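Local coordinates for crystal protein (Bacillus thuringiensis serovar dakota, PDB 2ZTB), which recognizes cancer cells and, as a parasporin-2 toxin related to the aerolysin-type pore formers, probably acts by perforating their membranes, at residues A[19-24]-A[43-48]; A[29-34]-A[197-202]; A[173-178]-A[237-242]. All blocks are in the same frame, centred on the assembly; numbering follows the deposited sequence.

How the contacts relate
Contacts 1 and 2 lie together at one end of the elongated chain, and contact 3 lies on the other side of the chain's centre. Contacts 1 and 2 share helix 20-31 and have centres about 13 Å apart. They touch where N47 O and N198 ND2 come to 3.2 Å, a probable hydrogen bond. Contact 3 is about 64 Å from contact 1 and about 75 Å from contact 2, centre to centre, yet strand 168-199 spans the distance and serves both 2 and 3. Near contact 3, the D237 side chain is about 4 Å from a bound lutetium(III) ion, probably a crystallization or phasing additive.

Contact 1 (A[19-24]-A[43-48]); sequences SPESVR and ETYFNA
P20 and Y45 meet where helix 20-24 passes strand 43-46, the axes of the two short segments being 9.6 Å apart at closest approach and turned 80° against each other, with no hydrogen bond between them. A capping box starts the helix: S22 N donates to S19 OG at 3.1 Å, and S19 N gives a bond to S22 OG in return. One turn separates P20 from R24, and both aim their CB atoms at the strand. P20 lies over one face of the Y45 ring, with CG above its centre, 3.7 Å from the centroid, in a CH-pi contact, while its CB leans toward the CD2 side. F46 is held between two neighbours: Y45 CD2 sits over the middle of one face, and R24 takes the opposite face. The R24 chain leaves the helix with CG anti to the backbone N (chi1 -169°) and stays extended to NE, which carries it across the face of the F46 ring, CD first and then the guanidinium. That group stacks on the ring with the planes 25° apart. R24 CZ is 4.3 Å from the F46 centroid, a cation-pi geometry, and NH1 comes nearest, 3.3 Å from CD2. Two oxygens lie at the edge of the same ring, P20 O at 3.5 Å from F46 CE1 and, brought round by a bend at chi2, E21 OE2 at 3.8 Å from F46 CE2. R24 NH2 also donates to P35 O, and I38, on strand 37-40 of the hairpin with 43-46, touches P20, Y45 and F46. A cation over the electron-rich face and oxygens near the hydrogen-bearing edge suit the charge pattern of the ring, which probably helps orient the helix against the hairpin.

Contact 2 (A[29-34]-A[197-202]); sequences SIYGTN and ANFPKR
F199, just before the corner at P200 and K201, points its ring at Y31 and T33. Its CZ lies 3.6 Å from Y31 CD1, and the two rings sit obliquely, centroids 5.3 Å apart and planes at 61°. Y31 is itself fixed from beyond the contact: its ring stacks with W211, and its OH is hydrogen-bonded to N213 ND2. The carbonyl oxygen of T33 lies in the F199 plane at the ring edge, 3.2 Å from CE2. Next, as the chain turns its corner, P200 takes the methyl side of T33, CG to CG2 at 3.7 Å, and its CD approaches N34 O at 3.5 Å. T33 holds OG1 anti to the carbonyl carbon (chi1 -63°), which leaves CG2 anti to the backbone N and divides the residue, methyl to P200 and hydroxyl to K201. K201 extends fully beyond CG, so that CE passes 3.4 Å from T33 OG1. The contact thus joins the C-terminal end of helix 20-31, where G32 leaves helical geometry with positive phi, to the corner leading from strand 168-199 into 202-203, whose V203 touches Y31 and T33. Carbon packing dominates, and the polar ends meet through one water, 2.9 Å from T33 OG1 and accepting a hydrogen bond from K201 NZ at 3.0 Å, because hydroxyl and ammonium stand too far apart to bond directly.

Contact 3 (A[173-178]-A[237-242]); sequences QLTAKI and DFQTIV
Q173 and T175 pair with I241 and Q239 as antiparallel hydrogen-bonded pairs, each bound in both directions. In the first, Q173 N donates to I241 O at 2.8 Å; in the second, T175 N donates to Q239 O at 2.9 Å. I241 N and Q239 N return bonds to Q173 O and T175 O. L174 and T240 form the non-hydrogen-bonded pair between. CA-H···O contacts add to the ladder, the shortest from F238 CA to T175 O at 3.1 Å. Among apolar contacts, T175 CG2 meets I241 CG1 at 3.7 Å on the face these side chains share. A176 CB lies 3.5 Å from F238 CD2, oblique to the ring. Beyond the last bridge, where D237 has left-handed backbone angles and K177 is backbone-bonded to F236, K177 bends at chi4 (77°) to bring NZ within 3.3 Å of D237 OD2, a long salt bridge that meets the carboxylate on its anti side, 22° out of plane. The trivalent lutetium ion near D237 would probably favour the ionised carboxylate. Around the strand pair, strand 147-164 contributes I154 and V156 against F238, and K158, which touches L174 and donates to T240 OG1. Strand 61-90 shares backbone bonds with L174 and A176, so strand 168-199 lies between strands 61-90 and 223-247 in the antiparallel sheet.

Contact 1 (A[19-24]-A[43-48])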
loop_
_atom_site.group_PDB
_atom_site.type_symbol
_atom_site.label_atom_id
_atom_site.label_comp_id
_atom_site.label_asym_id
_atom_site.label_seq_id
_atom_site.Cartn_x
_atom_site.Cartn_y
_atom_site.Cartn_z
ATOM N N SER A 19 -14.329 -8.005 20.996
ATOM C CA SER A 19 -15.470 -7.122 21.091
ATOM C C SER A 19 -15.466 -6.499 22.482
ATOM O O SER A 19 -14.775 -6.986 23.369
ATOM C CB SER A 19 -16.781 -7.886 20.804
ATOM O OG SER A 19 -16.992 -8.976 21.712
ATOM N N PRO A 20 -16.185 -5.381 22.674
ATOM C CA PRO A 20 -16.320 -4.906 24.051
ATOM C C PRO A 20 -16.957 -5.949 24.972
ATOM O O PRO A 20 -16.618 -6.029 26.169
ATOM C CB PRO A 20 -17.228 -3.678 23.905
ATOM C CG PRO A 20 -16.956 -3.200 22.488
ATOM C CD PRO A 20 -16.836 -4.467 21.706
ATOM N N GLU A 21 -17.874 -6.739 24.426
ATOM C CA GLU A 21 -18.581 -7.749 25.221
ATOM C C GLU A 21 -17.642 -8.861 25.635
ATOM O O GLU A 21 -17.763 -9.392 26.719
ATOM C CB GLU A 21 -19.767 -8.336 24.447
ATOM C CG GLU A 21 -20.956 -7.382 24.235
ATOM C CD GLU A 21 -20.732 -6.305 23.146
ATOM O OE1 GLU A 21 -19.876 -6.481 22.241
ATOM O OE2 GLU A 21 -21.442 -5.270 23.195
ATOM N N SER A 22 -16.708 -9.223 24.768
ATOM C CA SER A 22 -15.821 -10.314 25.058
ATOM C C SER A 22 -14.757 -9.878 26.059
ATOM O O SER A 22 -14.313 -10.698 26.857
ATOM C CB SER A 22 -15.221 -10.903 23.782
ATOM O OG SER A 22 -14.191 -10.100 23.241
ATOM N N VAL A 23 -14.372 -8.591 26.020
ATOM C CA VAL A 23 -13.450 -7.966 26.982
ATOM C C VAL A 23 -14.108 -7.895 28.358
ATOM O O VAL A 23 -13.517 -8.273 29.373
ATOM C CB VAL A 23 -12.989 -6.533 26.487
ATOM C CG1 VAL A 23 -12.348 -5.679 27.620
ATOM C CG2 VAL A 23 -12.035 -6.641 25.293
ATOM N N ARG A 24 -15.346 -7.421 28.394
ATOM C CA ARG A 24 -16.096 -7.363 29.634
ATOM C C ARG A 24 -16.206 -8.756 30.290
ATOM O O ARG A 24 -16.050 -8.896 31.514
ATOM C CB ARG A 24 -17.479 -6.758 29.372
ATOM C CG ARG A 24 -18.245 -6.411 30.618
ATOM C CD ARG A 24 -19.697 -6.160 30.309
ATOM N NE ARG A 24 -20.352 -5.491 31.426
ATOM C CZ ARG A 24 -21.550 -4.911 31.368
ATOM N NH1 ARG A 24 -22.257 -4.919 30.236
ATOM N NH2 ARG A 24 -22.045 -4.321 32.447
ATOM N N GLU A 43 -11.754 6.298 25.883
ATOM C CA GLU A 43 -13.119 5.823 25.674
ATOM C C GLU A 43 -13.538 4.900 26.806
ATOM O O GLU A 43 -12.700 4.362 27.524
ATOM C CB GLU A 43 -13.204 5.010 24.386
ATOM C CG GLU A 43 -12.858 5.711 23.096
ATOM C CD GLU A 43 -12.549 4.705 22.013
ATOM O OE1 GLU A 43 -11.443 4.114 22.067
ATOM O OE2 GLU A 43 -13.405 4.504 21.120
ATOM N N THR A 44 -14.850 4.723 26.946
ATOM C CA THR A 44 -15.441 3.811 27.895
ATOM C C THR A 44 -16.503 3.006 27.164
ATOM O O THR A 44 -16.936 3.397 26.083
ATOM C CB THR A 44 -16.115 4.550 29.079
ATOM O OG1 THR A 44 -17.295 5.229 28.629
ATOM C CG2 THR A 44 -15.167 5.536 29.747
ATOM N N TYR A 45 -16.906 1.880 27.747
ATOM C CA TYR A 45 -18.030 1.099 27.243
ATOM C C TYR A 45 -18.891 0.632 28.421
ATOM O O TYR A 45 -18.390 0.463 29.540
ATOM C CB TYR A 45 -17.535 -0.084 26.401
ATOM C CG TYR A 45 -18.240 -0.240 25.059
ATOM C CD1 TYR A 45 -17.729 0.353 23.902
ATOM C CD2 TYR A 45 -19.420 -0.965 24.954
ATOM C CE1 TYR A 45 -18.378 0.213 22.670
ATOM C CE2 TYR A 45 -20.077 -1.109 23.743
ATOM C CZ TYR A 45 -19.557 -0.529 22.615
ATOM O OH TYR A 45 -20.222 -0.703 21.431
ATOM N N PHE A 46 -20.183 0.446 28.162
ATOM C CA PHE A 46 -21.170 0.029 29.163
ATOM C C PHE A 46 -21.308 1.061 30.294
ATOM O O PHE A 46 -21.089 2.249 30.063
ATOM C CB PHE A 46 -20.891 -1.401 29.689
ATOM C CG PHE A 46 -20.555 -2.396 28.604
ATOM C CD1 PHE A 46 -19.249 -2.860 28.446
ATOM C CD2 PHE A 46 -21.537 -2.856 27.727
ATOM C CE1 PHE A 46 -18.926 -3.762 27.444
ATOM C CE2 PHE A 46 -21.214 -3.768 26.714
ATOM C CZ PHE A 46 -19.906 -4.222 26.580
ATOM N N ASN A 47 -21.670 0.613 31.500
ATOM C CA ASN A 47 -21.918 1.511 32.635
ATOM C C ASN A 47 -20.618 1.947 33.320
ATOM O O ASN A 47 -20.260 1.444 34.397
ATOM C CB ASN A 47 -22.887 0.837 33.632
ATOM C CG ASN A 47 -23.251 1.730 34.821
ATOM O OD1 ASN A 47 -23.183 2.965 34.752
ATOM N ND2 ASN A 47 -23.649 1.098 35.921
ATOM N N ALA A 48 -19.927 2.899 32.702
ATOM C CA ALA A 48 -18.566 3.249 33.104
ATOM C C ALA A 48 -18.389 4.575 33.853
ATOM O O ALA A 48 -19.209 5.495 33.740
ATOM C CB ALA A 48 -17.645 3.204 31.902
#

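Contact 2 (A[29-34]-A[197-202])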
loop_
_atom_site.group_PDB
_atom_site.type_symbol
_atom_site.label_atom_id
_atom_site.label_comp_id
_atom_site.label_asym_id
_atom_site.label_seq_id
_atom_site.Cartn_x
_atom_site.Cartn_y
_atom_site.Cartn_z
ATOM N N SER A 29 -14.578 -12.984 34.329
ATOM C CA SER A 29 -13.922 -14.231 34.704
ATOM C C SER A 29 -12.743 -13.976 35.639
ATOM O O SER A 29 -12.520 -14.743 36.572
ATOM C CB SER A 29 -13.389 -14.934 33.469
ATOM O OG SER A 29 -14.414 -15.557 32.761
ATOM N N ILE A 30 -11.967 -12.920 35.362
ATOM C CA ILE A 30 -10.756 -12.655 36.129
ATOM C C ILE A 30 -11.078 -12.274 37.583
ATOM O O ILE A 30 -10.402 -12.720 38.514
ATOM C CB ILE A 30 -9.847 -11.589 35.448
ATOM C CG1 ILE A 30 -9.368 -12.082 34.069
ATOM C CG2 ILE A 30 -8.645 -11.261 36.343
ATOM C CD1 ILE A 30 -8.739 -10.994 33.152
ATOM N N TYR A 31 -12.113 -11.459 37.768
ATOM C CA TYR A 31 -12.371 -10.837 39.063
ATOM C C TYR A 31 -13.549 -11.475 39.775
ATOM O O TYR A 31 -13.711 -11.292 40.984
ATOM C CB TYR A 31 -12.493 -9.299 38.928
ATOM C CG TYR A 31 -11.146 -8.684 38.576
ATOM C CD1 TYR A 31 -10.821 -8.391 37.254
ATOM C CD2 TYR A 31 -10.165 -8.500 39.552
ATOM C CE1 TYR A 31 -9.584 -7.884 36.911
ATOM C CE2 TYR A 31 -8.906 -7.996 39.219
ATOM C CZ TYR A 31 -8.629 -7.692 37.892
ATOM O OH TYR A 31 -7.403 -7.196 37.546
ATOM N N GLY A 32 -14.339 -12.255 39.033
ATOM C CA GLY A 32 -15.443 -13.032 39.613
ATOM C C GLY A 32 -16.751 -12.255 39.704
ATOM O O GLY A 32 -17.723 -12.742 40.263
ATOM N N THR A 33 -16.765 -11.038 39.161
ATOM C CA THR A 33 -17.950 -10.189 39.144
ATOM C C THR A 33 -17.922 -9.468 37.810
ATOM O O THR A 33 -16.863 -9.037 37.355
ATOM C CB THR A 33 -17.945 -9.158 40.327
ATOM O OG1 THR A 33 -17.973 -9.863 41.575
ATOM C CG2 THR A 33 -19.143 -8.201 40.277
ATOM N N ASN A 34 -19.076 -9.374 37.168
ATOM C CA ASN A 34 -19.190 -8.680 35.897
ATOM C C ASN A 34 -18.962 -7.180 36.161
ATOM O O ASN A 34 -19.607 -6.618 37.035
ATOM C CB ASN A 34 -20.574 -8.968 35.300
ATOM C CG ASN A 34 -20.694 -8.570 33.825
ATOM O OD1 ASN A 34 -19.712 -8.572 33.062
ATOM N ND2 ASN A 34 -21.917 -8.244 33.415
ATOM N N ALA A 197 -11.461 -1.568 33.964
ATOM C CA ALA A 197 -12.829 -1.971 34.276
ATOM C C ALA A 197 -13.231 -1.415 35.623
ATOM O O ALA A 197 -12.416 -1.369 36.554
ATOM C CB ALA A 197 -12.980 -3.499 34.259
ATOM N N ASN A 198 -14.483 -0.980 35.727
ATOM C CA ASN A 198 -15.034 -0.569 37.028
ATOM C C ASN A 198 -16.130 -1.506 37.490
ATOM O O ASN A 198 -17.034 -1.851 36.723
ATOM C CB ASN A 198 -15.513 0.889 37.027
ATOM C CG ASN A 198 -16.619 1.157 36.014
ATOM O OD1 ASN A 198 -16.360 1.317 34.819
ATOM N ND2 ASN A 198 -17.860 1.217 36.493
ATOM N N PHE A 199 -16.049 -1.910 38.753
ATOM C CA PHE A 199 -16.912 -2.935 39.292
ATOM C C PHE A 199 -17.974 -2.345 40.229
ATOM O O PHE A 199 -17.771 -1.244 40.778
ATOM C CB PHE A 199 -16.049 -4.013 39.970
ATOM C CG PHE A 199 -15.178 -4.763 38.998
ATOM C CD1 PHE A 199 -13.956 -4.211 38.556
ATOM C CD2 PHE A 199 -15.584 -5.991 38.491
ATOM C CE1 PHE A 199 -13.154 -4.880 37.617
ATOM C CE2 PHE A 199 -14.786 -6.676 37.558
ATOM C CZ PHE A 199 -13.571 -6.108 37.114
ATOM N N PRO A 200 -19.125 -3.054 40.380
ATOM C CA PRO A 200 -20.197 -2.663 41.305
ATOM C C PRO A 200 -19.806 -2.786 42.785
ATOM O O PRO A 200 -20.335 -2.049 43.616
ATOM C CB PRO A 200 -21.331 -3.651 40.970
ATOM C CG PRO A 200 -20.639 -4.835 40.399
ATOM C CD PRO A 200 -19.478 -4.277 39.627
ATOM N N LYS A 201 -18.904 -3.715 43.104
ATOM C CA LYS A 201 -18.347 -3.849 44.450
ATOM C C LYS A 201 -16.809 -3.949 44.420
ATOM O O LYS A 201 -16.206 -3.989 43.351
ATOM C CB LYS A 201 -18.962 -5.057 45.156
ATOM C CG LYS A 201 -18.755 -6.360 44.432
ATOM C CD LYS A 201 -19.573 -7.422 45.072
ATOM C CE LYS A 201 -19.173 -8.772 44.592
ATOM N NZ LYS A 201 -20.065 -9.829 45.188
ATOM N N ARG A 202 -16.178 -3.978 45.589
ATOM C CA ARG A 202 -14.730 -4.179 45.661
ATOM C C ARG A 202 -14.416 -5.631 45.295
ATOM O O ARG A 202 -15.021 -6.542 45.833
ATOM C CB ARG A 202 -14.186 -3.835 47.052
ATOM C CG ARG A 202 -14.121 -2.338 47.360
ATOM C CD ARG A 202 -13.391 -2.094 48.694
ATOM N NE ARG A 202 -13.405 -0.694 49.147
ATOM C CZ ARG A 202 -12.596 0.292 48.731
ATOM N NH1 ARG A 202 -11.663 0.099 47.797
ATOM N NH2 ARG A 202 -12.731 1.510 49.263
HETATM O O HOH W 1 -20.447 -11.029 42.456
#

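Contact 3 (A[173-178]-A[237-242])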
loop_
_atom_site.group_PDB
_atom_site.type_symbol
_atom_site.label_atom_id
_atom_site.label_comp_id
_atom_site.label_asym_id
_atom_site.label_seq_id
_atom_site.Cartn_x
_atom_site.Cartn_y
_atom_site.Cartn_z
ATOM N N GLN A 173 8.473 2.729 -37.189
ATOM C CA GLN A 173 7.884 2.652 -35.859
ATOM C C GLN A 173 8.890 2.955 -34.770
ATOM O O GLN A 173 10.074 2.671 -34.914
ATOM C CB GLN A 173 7.251 1.273 -35.606
ATOM C CG GLN A 173 6.294 0.813 -36.726
ATOM C CD GLN A 173 5.906 -0.649 -36.608
ATOM O OE1 GLN A 173 6.742 -1.500 -36.308
ATOM N NE2 GLN A 173 4.634 -0.951 -36.859
ATOM N N LEU A 174 8.398 3.543 -33.678
ATOM C CA LEU A 174 9.147 3.601 -32.438
ATOM C C LEU A 174 8.539 2.564 -31.512
ATOM O O LEU A 174 7.337 2.595 -31.234
ATOM C CB LEU A 174 9.094 4.999 -31.811
ATOM C CG LEU A 174 9.848 5.203 -30.484
ATOM C CD1 LEU A 174 11.347 5.043 -30.644
ATOM C CD2 LEU A 174 9.529 6.560 -29.915
ATOM N N THR A 175 9.359 1.627 -31.049
ATOM C CA THR A 175 8.858 0.549 -30.215
ATOM C C THR A 175 9.576 0.503 -28.877
ATOM O O THR A 175 10.682 1.002 -28.751
ATOM C CB THR A 175 8.985 -0.822 -30.897
ATOM O OG1 THR A 175 10.360 -1.242 -30.877
ATOM C CG2 THR A 175 8.460 -0.772 -32.357
ATOM N N ALA A 176 8.926 -0.103 -27.882
ATOM C CA ALA A 176 9.499 -0.274 -26.567
ATOM C C ALA A 176 9.039 -1.582 -25.915
ATOM O O ALA A 176 8.125 -2.250 -26.400
ATOM C CB ALA A 176 9.155 0.925 -25.681
ATOM N N LYS A 177 9.722 -1.964 -24.840
ATOM C CA LYS A 177 9.221 -2.988 -23.944
ATOM C C LYS A 177 8.574 -2.284 -22.747
ATOM O O LYS A 177 8.943 -1.155 -22.398
ATOM C CB LYS A 177 10.335 -3.927 -23.478
ATOM C CG LYS A 177 11.007 -4.734 -24.584
ATOM C CD LYS A 177 12.036 -5.684 -23.997
ATOM C CE LYS A 177 12.721 -6.520 -25.064
ATOM N NZ LYS A 177 13.772 -5.784 -25.848
ATOM N N ILE A 178 7.599 -2.948 -22.137
ATOM C CA ILE A 178 7.011 -2.470 -20.906
ATOM C C ILE A 178 7.376 -3.444 -19.792
ATOM O O ILE A 178 7.235 -4.660 -19.948
ATOM C CB ILE A 178 5.482 -2.304 -21.025
ATOM C CG1 ILE A 178 5.132 -1.276 -22.111
ATOM C CG2 ILE A 178 4.873 -1.894 -19.684
ATOM C CD1 ILE A 178 3.611 -1.190 -22.392
ATOM N N ASP A 237 14.022 -0.136 -23.517
ATOM C CA ASP A 237 14.510 -0.805 -24.727
ATOM C C ASP A 237 13.848 -0.278 -25.989
ATOM O O ASP A 237 13.296 -1.052 -26.782
ATOM C CB ASP A 237 14.387 -2.338 -24.614
ATOM C CG ASP A 237 15.450 -2.964 -23.701
ATOM O OD1 ASP A 237 16.346 -2.257 -23.193
ATOM O OD2 ASP A 237 15.384 -4.191 -23.486
ATOM N N PHE A 238 13.910 1.045 -26.153
ATOM C CA PHE A 238 13.373 1.736 -27.322
ATOM C C PHE A 238 14.135 1.376 -28.592
ATOM O O PHE A 238 15.381 1.333 -28.615
ATOM C CB PHE A 238 13.362 3.262 -27.123
ATOM C CG PHE A 238 12.707 3.709 -25.838
ATOM C CD1 PHE A 238 13.475 4.129 -24.756
ATOM C CD2 PHE A 238 11.329 3.703 -25.706
ATOM C CE1 PHE A 238 12.871 4.521 -23.562
ATOM C CE2 PHE A 238 10.718 4.094 -24.516
ATOM C CZ PHE A 238 11.487 4.507 -23.449
ATOM N N GLN A 239 13.377 1.115 -29.656
ATOM C CA GLN A 239 13.964 0.737 -30.944
ATOM C C GLN A 239 13.265 1.479 -32.056
ATOM O O GLN A 239 12.085 1.800 -31.961
ATOM C CB GLN A 239 13.849 -0.769 -31.207
ATOM C CG GLN A 239 14.624 -1.676 -30.265
ATOM C CD GLN A 239 16.117 -1.686 -30.534
ATOM O OE1 GLN A 239 16.602 -1.075 -31.491
ATOM N NE2 GLN A 239 16.856 -2.389 -29.696
ATOM N N THR A 240 14.025 1.761 -33.105
ATOM C CA THR A 240 13.495 2.239 -34.364
ATOM C C THR A 240 13.382 1.022 -35.266
ATOM O O THR A 240 14.328 0.230 -35.382
ATOM C CB THR A 240 14.432 3.296 -34.991
ATOM O OG1 THR A 240 14.607 4.356 -34.051
ATOM C CG2 THR A 240 13.849 3.879 -36.262
ATOM N N ILE A 241 12.201 0.857 -35.856
ATOM C CA ILE A 241 11.953 -0.203 -36.832
ATOM C C ILE A 241 11.548 0.446 -38.141
ATOM O O ILE A 241 10.506 1.098 -38.226
ATOM C CB ILE A 241 10.835 -1.197 -36.391
ATOM C CG1 ILE A 241 10.978 -1.610 -34.918
ATOM C CG2 ILE A 241 10.788 -2.410 -37.330
ATOM C CD1 ILE A 241 12.163 -2.514 -34.600
ATOM N N VAL A 242 12.401 0.287 -39.150
ATOM C CA VAL A 242 12.066 0.694 -40.498
ATOM C C VAL A 242 11.664 -0.565 -41.265
ATOM O O VAL A 242 12.489 -1.459 -41.484
ATOM C CB VAL A 242 13.244 1.423 -41.220
ATOM C CG1 VAL A 242 12.780 1.979 -42.554
ATOM C CG2 VAL A 242 13.846 2.544 -40.332
#